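Local coordinates for Ac-ASP-7 (Ancylostoma caninum, PDB 3S6S), which is of unknown function but belongs to the SCP/TAPS (pathogenesis-related) proteins secreted by hookworms and is probably involved in host-parasite interactions, at residues V14-P17 / F18-A21; N27-R30 / Q31-A34; N104-R107 / Q108-Y111. All blocks are in the same frame, centred on the assembly; numbering follows the deposited sequence.

Contact 1: V14-P17 / F18-A21; sequences VDRP and FREA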
loop_
_atom_site.group_PDB
_atom_site.type_symbol
_atom_site.label_atom_id
_atom_site.label_comp_id
_atom_site.label_asym_id
_atom_site.label_seq_id
_atom_site.Cartn_x
_atom_site.Cartn_y
_atom_site.Cartn_z
ATOM N N VAL A 14 -0.495 -4.354 14.763
ATOM C CA VAL A 14 -1.203 -5.390 14.011
ATOM C C VAL A 14 -0.307 -6.619 13.850
ATOM O O VAL A 14 0.876 -6.470 13.558
ATOM C CB VAL A 14 -1.663 -4.877 12.632
ATOM C CG1 VAL A 14 -1.930 -6.031 11.698
ATOM C CG2 VAL A 14 -2.908 -3.986 12.789
ATOM N N ASP A 15 -0.875 -7.817 14.030
ATOM C CA ASP A 15 -0.112 -9.077 13.948
ATOM C C ASP A 15 0.470 -9.358 12.576
ATOM O O ASP A 15 -0.158 -9.109 11.537
ATOM C CB ASP A 15 -0.943 -10.299 14.366
ATOM C CG ASP A 15 -1.288 -10.309 15.847
ATOM O OD1 ASP A 15 -2.316 -10.933 16.205
ATOM O OD2 ASP A 15 -0.547 -9.695 16.651
ATOM N N ARG A 16 1.668 -9.932 12.604
ATOM C CA ARG A 16 2.439 -10.260 11.417
ATOM C C ARG A 16 1.637 -10.778 10.208
ATOM O O ARG A 16 1.697 -10.193 9.136
ATOM C CB ARG A 16 3.550 -11.236 11.799
ATOM C CG ARG A 16 4.503 -11.556 10.675
ATOM C CD ARG A 16 5.794 -12.135 11.217
ATOM N NE ARG A 16 6.694 -12.486 10.133
ATOM C CZ ARG A 16 7.505 -13.539 10.153
ATOM N NH1 ARG A 16 7.513 -14.339 11.213
ATOM N NH2 ARG A 16 8.298 -13.793 9.113
ATOM N N PRO A 17 0.899 -11.885 10.362
ATOM C CA PRO A 17 0.236 -12.384 9.148
ATOM C C PRO A 17 -0.780 -11.397 8.547
ATOM O O PRO A 17 -0.960 -11.391 7.329
ATOM C CB PRO A 17 -0.447 -13.679 9.613
ATOM C CG PRO A 17 -0.566 -13.552 11.077
ATOM C CD PRO A 17 0.581 -12.696 11.548
ATOM N N PHE A 18 -1.424 -10.580 9.374
ATOM C CA PHE A 18 -2.324 -9.545 8.850
ATOM C C PHE A 18 -1.553 -8.475 8.081
ATOM O O PHE A 18 -1.907 -8.140 6.955
ATOM C CB PHE A 18 -3.144 -8.906 9.970
ATOM C CG PHE A 18 -4.038 -9.868 10.666
ATOM C CD1 PHE A 18 -3.624 -10.497 11.827
ATOM C CD2 PHE A 18 -5.288 -10.176 10.145
ATOM C CE1 PHE A 18 -4.455 -11.409 12.472
ATOM C CE2 PHE A 18 -6.127 -11.087 10.783
ATOM C CZ PHE A 18 -5.712 -11.704 11.944
ATOM N N ARG A 19 -0.491 -7.972 8.709
ATOM C CA ARG A 19 0.433 -7.042 8.088
ATOM C C ARG A 19 0.999 -7.596 6.792
ATOM O O ARG A 19 1.139 -6.878 5.794
ATOM C CB ARG A 19 1.584 -6.734 9.042
ATOM C CG ARG A 19 2.722 -5.969 8.405
ATOM C CD ARG A 19 3.733 -5.524 9.445
ATOM N NE ARG A 19 4.625 -6.611 9.831
ATOM C CZ ARG A 19 4.752 -7.088 11.068
ATOM N NH1 ARG A 19 4.044 -6.579 12.068
ATOM N NH2 ARG A 19 5.595 -8.086 11.305
ATOM N N GLU A 20 1.320 -8.880 6.799
ATOM C CA GLU A 20 1.967 -9.488 5.655
ATOM C C GLU A 20 0.999 -9.705 4.515
ATOM O O GLU A 20 1.335 -9.487 3.350
ATOM C CB GLU A 20 2.631 -10.788 6.077
ATOM C CG GLU A 20 3.727 -10.532 7.086
ATOM C CD GLU A 20 4.791 -11.594 7.080
ATOM O OE1 GLU A 20 4.511 -12.700 6.567
ATOM O OE2 GLU A 20 5.900 -11.315 7.590
ATOM N N ALA A 21 -0.211 -10.114 4.860
ATOM C CA ALA A 21 -1.249 -10.332 3.866
ATOM C C ALA A 21 -1.542 -9.026 3.115
ATOM O O ALA A 21 -1.676 -9.012 1.889
ATOM C CB ALA A 21 -2.520 -10.878 4.538
HETATM O O HOH W 1 2.187 -4.457 12.170
#

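Contact 2: N27-R30 / Q31-A34; sequences NGLR and QRIA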
loop_
_atom_site.group_PDB
_atom_site.type_symbol
_atom_site.label_atom_id
_atom_site.label_comp_id
_atom_site.label_asym_id
_atom_site.label_seq_id
_atom_site.Cartn_x
_atom_site.Cartn_y
_atom_site.Cartn_z
ATOM N N ASN A 27 2.138 -4.975 -2.589
ATOM C CA ASN A 27 3.368 -4.979 -3.381
ATOM C C ASN A 27 3.388 -6.029 -4.477
ATOM O O ASN A 27 3.988 -5.819 -5.547
ATOM C CB ASN A 27 4.614 -5.011 -2.491
ATOM C CG ASN A 27 4.886 -3.656 -1.849
ATOM O OD1 ASN A 27 4.970 -2.627 -2.547
ATOM N ND2 ASN A 27 4.970 -3.636 -0.519
ATOM N N GLY A 28 2.698 -7.138 -4.227
ATOM C CA GLY A 28 2.452 -8.118 -5.271
ATOM C C GLY A 28 1.778 -7.504 -6.488
ATOM O O GLY A 28 2.192 -7.738 -7.626
ATOM N N LEU A 29 0.738 -6.703 -6.260
ATOM C CA LEU A 29 0.029 -6.114 -7.378
ATOM C C LEU A 29 0.969 -5.148 -8.068
ATOM O O LEU A 29 1.113 -5.155 -9.285
ATOM C CB LEU A 29 -1.212 -5.377 -6.902
ATOM C CG LEU A 29 -2.451 -5.415 -7.801
ATOM C CD1 LEU A 29 -3.295 -4.200 -7.525
ATOM C CD2 LEU A 29 -2.095 -5.492 -9.279
ATOM N N ARG A 30 1.624 -4.322 -7.268
ATOM C CA ARG A 30 2.496 -3.298 -7.807
ATOM C C ARG A 30 3.583 -3.870 -8.673
ATOM O O ARG A 30 3.924 -3.292 -9.705
ATOM C CB ARG A 30 3.141 -2.508 -6.684
ATOM C CG ARG A 30 2.196 -1.548 -6.037
ATOM C CD ARG A 30 2.948 -0.692 -5.058
ATOM N NE ARG A 30 2.161 0.497 -4.864
ATOM C CZ ARG A 30 2.578 1.725 -5.094
ATOM N NH1 ARG A 30 3.823 1.965 -5.480
ATOM N NH2 ARG A 30 1.730 2.712 -4.899
ATOM N N GLN A 31 4.154 -4.981 -8.218
ATOM C CA GLN A 31 5.201 -5.659 -8.961
ATOM C C GLN A 31 4.679 -6.113 -10.330
ATOM O O GLN A 31 5.334 -5.913 -11.346
ATOM C CB GLN A 31 5.755 -6.846 -8.164
ATOM C CG GLN A 31 6.786 -7.617 -8.939
ATOM C CD GLN A 31 7.480 -8.677 -8.115
ATOM O OE1 GLN A 31 8.691 -8.614 -7.907
ATOM N NE2 GLN A 31 6.722 -9.662 -7.652
ATOM N N ARG A 32 3.485 -6.698 -10.352
ATOM C CA ARG A 32 2.885 -7.147 -11.606
ATOM C C ARG A 32 2.551 -5.980 -12.525
ATOM O O ARG A 32 2.711 -6.067 -13.744
ATOM C CB ARG A 32 1.645 -7.996 -11.337
ATOM C CG ARG A 32 1.960 -9.343 -10.707
ATOM C CD ARG A 32 0.802 -9.830 -9.840
ATOM N NE ARG A 32 -0.492 -9.613 -10.485
ATOM C CZ ARG A 32 -1.648 -9.541 -9.831
ATOM N NH1 ARG A 32 -1.674 -9.656 -8.502
ATOM N NH2 ARG A 32 -2.778 -9.336 -10.502
ATOM N N ILE A 33 2.104 -4.875 -11.948
ATOM C CA ILE A 33 1.826 -3.698 -12.762
ATOM C C ILE A 33 3.106 -3.148 -13.376
ATOM O O ILE A 33 3.129 -2.793 -14.557
ATOM C CB ILE A 33 1.115 -2.614 -11.976
ATOM C CG1 ILE A 33 -0.205 -3.159 -11.441
ATOM C CG2 ILE A 33 0.879 -1.385 -12.854
ATOM C CD1 ILE A 33 -1.130 -2.096 -10.938
ATOM N N ALA A 34 4.172 -3.095 -12.579
ATOM C CA ALA A 34 5.458 -2.593 -13.056
ATOM C C ALA A 34 5.901 -3.354 -14.300
ATOM O O ALA A 34 6.427 -2.774 -15.245
ATOM C CB ALA A 34 6.515 -2.707 -11.968
#

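Contact 3: N104-R107 / Q108-Y111; sequences NSMR and QVVY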
loop_
_atom_site.group_PDB
_atom_site.type_symbol
_atom_site.label_atom_id
_atom_site.label_comp_id
_atom_site.label_asym_id
_atom_site.label_seq_id
_atom_site.Cartn_x
_atom_site.Cartn_y
_atom_site.Cartn_z
ATOM N N ASN A 104 -11.672 2.832 -7.251
ATOM C CA ASN A 104 -11.236 4.069 -6.632
ATOM C C ASN A 104 -10.214 3.824 -5.527
ATOM O O ASN A 104 -9.245 4.567 -5.404
ATOM C CB ASN A 104 -12.422 4.896 -6.121
ATOM C CG ASN A 104 -13.278 5.444 -7.254
ATOM O OD1 ASN A 104 -14.512 5.428 -7.185
ATOM N ND2 ASN A 104 -12.627 5.916 -8.316
ATOM N N SER A 105 -10.431 2.780 -4.730
ATOM C CA SER A 105 -9.449 2.402 -3.720
ATOM C C SER A 105 -8.148 1.980 -4.388
ATOM O O SER A 105 -7.071 2.338 -3.935
ATOM C CB SER A 105 -9.982 1.265 -2.837
ATOM O OG SER A 105 -10.951 1.741 -1.913
ATOM N N MET A 106 -8.260 1.226 -5.479
ATOM C CA MET A 106 -7.093 0.678 -6.146
ATOM C C MET A 106 -6.194 1.755 -6.758
ATOM O O MET A 106 -4.994 1.548 -6.880
ATOM C CB MET A 106 -7.494 -0.372 -7.181
ATOM C CG MET A 106 -8.051 -1.657 -6.565
ATOM S SD MET A 106 -6.868 -2.544 -5.514
ATOM C CE MET A 106 -7.428 -2.047 -3.917
ATOM N N ARG A 107 -6.763 2.899 -7.132
ATOM C CA ARG A 107 -5.944 4.028 -7.564
ATOM C C ARG A 107 -4.858 4.375 -6.553
ATOM O O ARG A 107 -3.715 4.632 -6.932
ATOM C CB ARG A 107 -6.788 5.273 -7.794
ATOM C CG ARG A 107 -7.316 5.422 -9.182
ATOM C CD ARG A 107 -7.794 6.855 -9.356
ATOM N NE ARG A 107 -6.833 7.624 -10.126
ATOM C CZ ARG A 107 -6.397 8.825 -9.791
ATOM N NH1 ARG A 107 -6.858 9.412 -8.684
ATOM N NH2 ARG A 107 -5.513 9.438 -10.578
ATOM N N GLN A 108 -5.218 4.410 -5.272
ATOM C CA GLN A 108 -4.226 4.689 -4.239
ATOM C C GLN A 108 -3.220 3.539 -4.091
ATOM O O GLN A 108 -2.008 3.754 -4.062
ATOM C CB GLN A 108 -4.907 4.977 -2.904
ATOM C CG GLN A 108 -3.930 5.161 -1.763
ATOM C CD GLN A 108 -3.108 6.439 -1.889
ATOM O OE1 GLN A 108 -3.617 7.551 -1.658
ATOM N NE2 GLN A 108 -1.827 6.291 -2.258
ATOM N N VAL A 109 -3.741 2.317 -4.013
ATOM C CA VAL A 109 -2.942 1.111 -3.826
ATOM C C VAL A 109 -1.811 1.019 -4.842
ATOM O O VAL A 109 -0.707 0.548 -4.560
ATOM C CB VAL A 109 -3.839 -0.131 -4.001
ATOM C CG1 VAL A 109 -3.003 -1.419 -4.065
ATOM C CG2 VAL A 109 -4.873 -0.180 -2.877
ATOM N N VAL A 110 -2.091 1.540 -6.016
ATOM C CA VAL A 110 -1.348 1.209 -7.216
ATOM C C VAL A 110 -0.522 2.401 -7.764
ATOM O O VAL A 110 0.255 2.244 -8.703
ATOM C CB VAL A 110 -2.380 0.622 -8.225
ATOM C CG1 VAL A 110 -2.358 1.303 -9.579
ATOM C CG2 VAL A 110 -2.264 -0.893 -8.279
ATOM N N TYR A 111 -0.689 3.568 -7.132
ATOM C CA TYR A 111 -0.021 4.821 -7.482
ATOM C C TYR A 111 1.495 4.689 -7.390
ATOM O O TYR A 111 2.035 4.549 -6.296
ATOM C CB TYR A 111 -0.491 5.919 -6.514
ATOM C CG TYR A 111 0.048 7.306 -6.772
ATOM C CD1 TYR A 111 0.283 8.181 -5.723
ATOM C CD2 TYR A 111 0.293 7.758 -8.066
ATOM C CE1 TYR A 111 0.766 9.464 -5.953
ATOM C CE2 TYR A 111 0.780 9.025 -8.304
ATOM C CZ TYR A 111 1.016 9.872 -7.246
ATOM O OH TYR A 111 1.489 11.143 -7.481
#

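Contact 1: V14-P17 / F18-A21
Arg-16 and Glu-20 form a salt bridge one turn apart on the outer side of a helix. Arg-16 NE gives its N-H to Glu-20 OE2 at 2.9 Å. The oxygen is met from above the carboxylate plane, and the guanidinium and carboxylate stand almost perpendicular, 87° apart. Arg-16 CG lies anti to the backbone N (chi1 -175°), and the chain runs extended to NE, which brings NE to the carboxylate.

Arg-19 folds back at chi3 (79°). One face of its guanidinium lies over Arg-16 CA, offset toward the rim. A water at its edge accepts from Arg-19 NH1 and donates to Val-14 O, both at 2.8 Å. A weak, long ion pair links Arg-19 to Asp-6.

This is the first turn of helix 16-34, with Asp-15 at the N-cap position but making no side-chain capping bond. Asp-15 O takes a nearly straight bond from Arg-19 N at 3.1 Å and a weak one from Phe-18 N. Glu-20 N and Ala-21 N continue the helical bonding, to Arg-16 O and Pro-17 O.

The apolar contacts lie at Phe-18. Val-14 CG1 meets Phe-18 CB at 3.6 Å, and Asp-15 CB sits at the ring edge, 3.7 Å from Phe-18 CD1. Trp-136 of strand 133-140 touches both Val-14 and Phe-18.

Contact 2: N27-R30 / Q31-A34
Residues Asn-27 to Ala-34 form the last two turns of helix 16-34, with four successive i to i+4 backbone bonds, from Gln-31 N to Asn-27 O through Ala-34 N to Arg-30 O.

Leu-29 and Ile-33 make the apolar contact. Leu-29 CD2 comes to 3.7 Å from Ile-33 CG1, and the two side chains slant across each other. With chi1 at -59°, Ile-33 CG1 is placed where it meets both Leu-29 CD2 and, at 3.2 Å, Leu-29 O. Val-110 of helix 103-110 touches both side chains.

Arg-32 comes to the same leucine from another direction. Its chain bends at chi3 (43°), and one guanidinium face lies over Leu-29 CD2, offset toward the rim. Arg-32 CD rests against Gly-28 O at 3.3 Å.

The polar ends of Asn-27 and Arg-30 are bonded outside the two segments. Asn-27 OD1 accepts from Leu-50 N, while Arg-30 gives NE to Val-109 O and NH1 to Tyr-48 O. These two bonds would limit the rotation of the buried guanidinium, and the carbonyl dipoles would probably stabilise its charge.

The contact itself is mostly apolar: one methyl of Leu-29 meets both the Ile-33 side chain and the flat face of the Arg-32 guanidinium, so Arg-32 adds van der Waals contact here and no side-chain bond.

Contact 3: N104-R107 / Q108-Y111
Met-106 and Val-109 lie side by side on helix 103-110 and point the same way. Met-106 CE is 3.3 Å from Val-109 CG2, and Met-106 SD follows at 4.1 Å from the same methyl. The methionine chain bends at chi2 (-62°) and chi3 (101°), which turns its end back to the valine. Val-110 CB packs on the backbone instead, 3.1 Å from Met-106 O.

The backbone bonds beneath these side chains are all weak. Ser-105 O takes Gln-108 N at 3.1 Å and Val-109 N at 3.3 Å. Met-106 O takes Val-110 N at 3.0 Å, with a bent angle of 122°. Tyr-111 is in loop.

Further out, Phe-99 of helix 88-99 touches both Met-106 and Val-109, and Tyr-140 of strand 133-140 touches Val-109. Two polar side chains reach the segment after that strand: Arg-107 NH2 bonds to Lys-145 O, and Gln-108 NE2 to Lys-142 O.

Between the side chains of the two segments the contact is thus apolar, made by the thioether end of Met-106 on a valine methyl. The weak backbone bonds suggest a less regular helix here, so side-chain contacts probably carry much of its hold on the surrounding fold.

The three contacts follow one another along the chain. Contacts 1 and 2 lie at the two ends of helix 16-34, with centres 19 Å apart and no touch between them. Contact 3 lies on helix 103-110, on the other side of the chain's centre from contact 1, with centres about 20 Å apart. Contacts 2 and 3 do touch, by apolar packing and through Arg-30, with centres 12 Å apart. Contacts 1 and 3 both touch helix 88-99 and strand 133-140 of the mixed sheet. Helix 16-34 and helix 103-110 thus both pack near the sheet, consistent with the alpha-beta-alpha sandwich known for SCP/TAPS proteins.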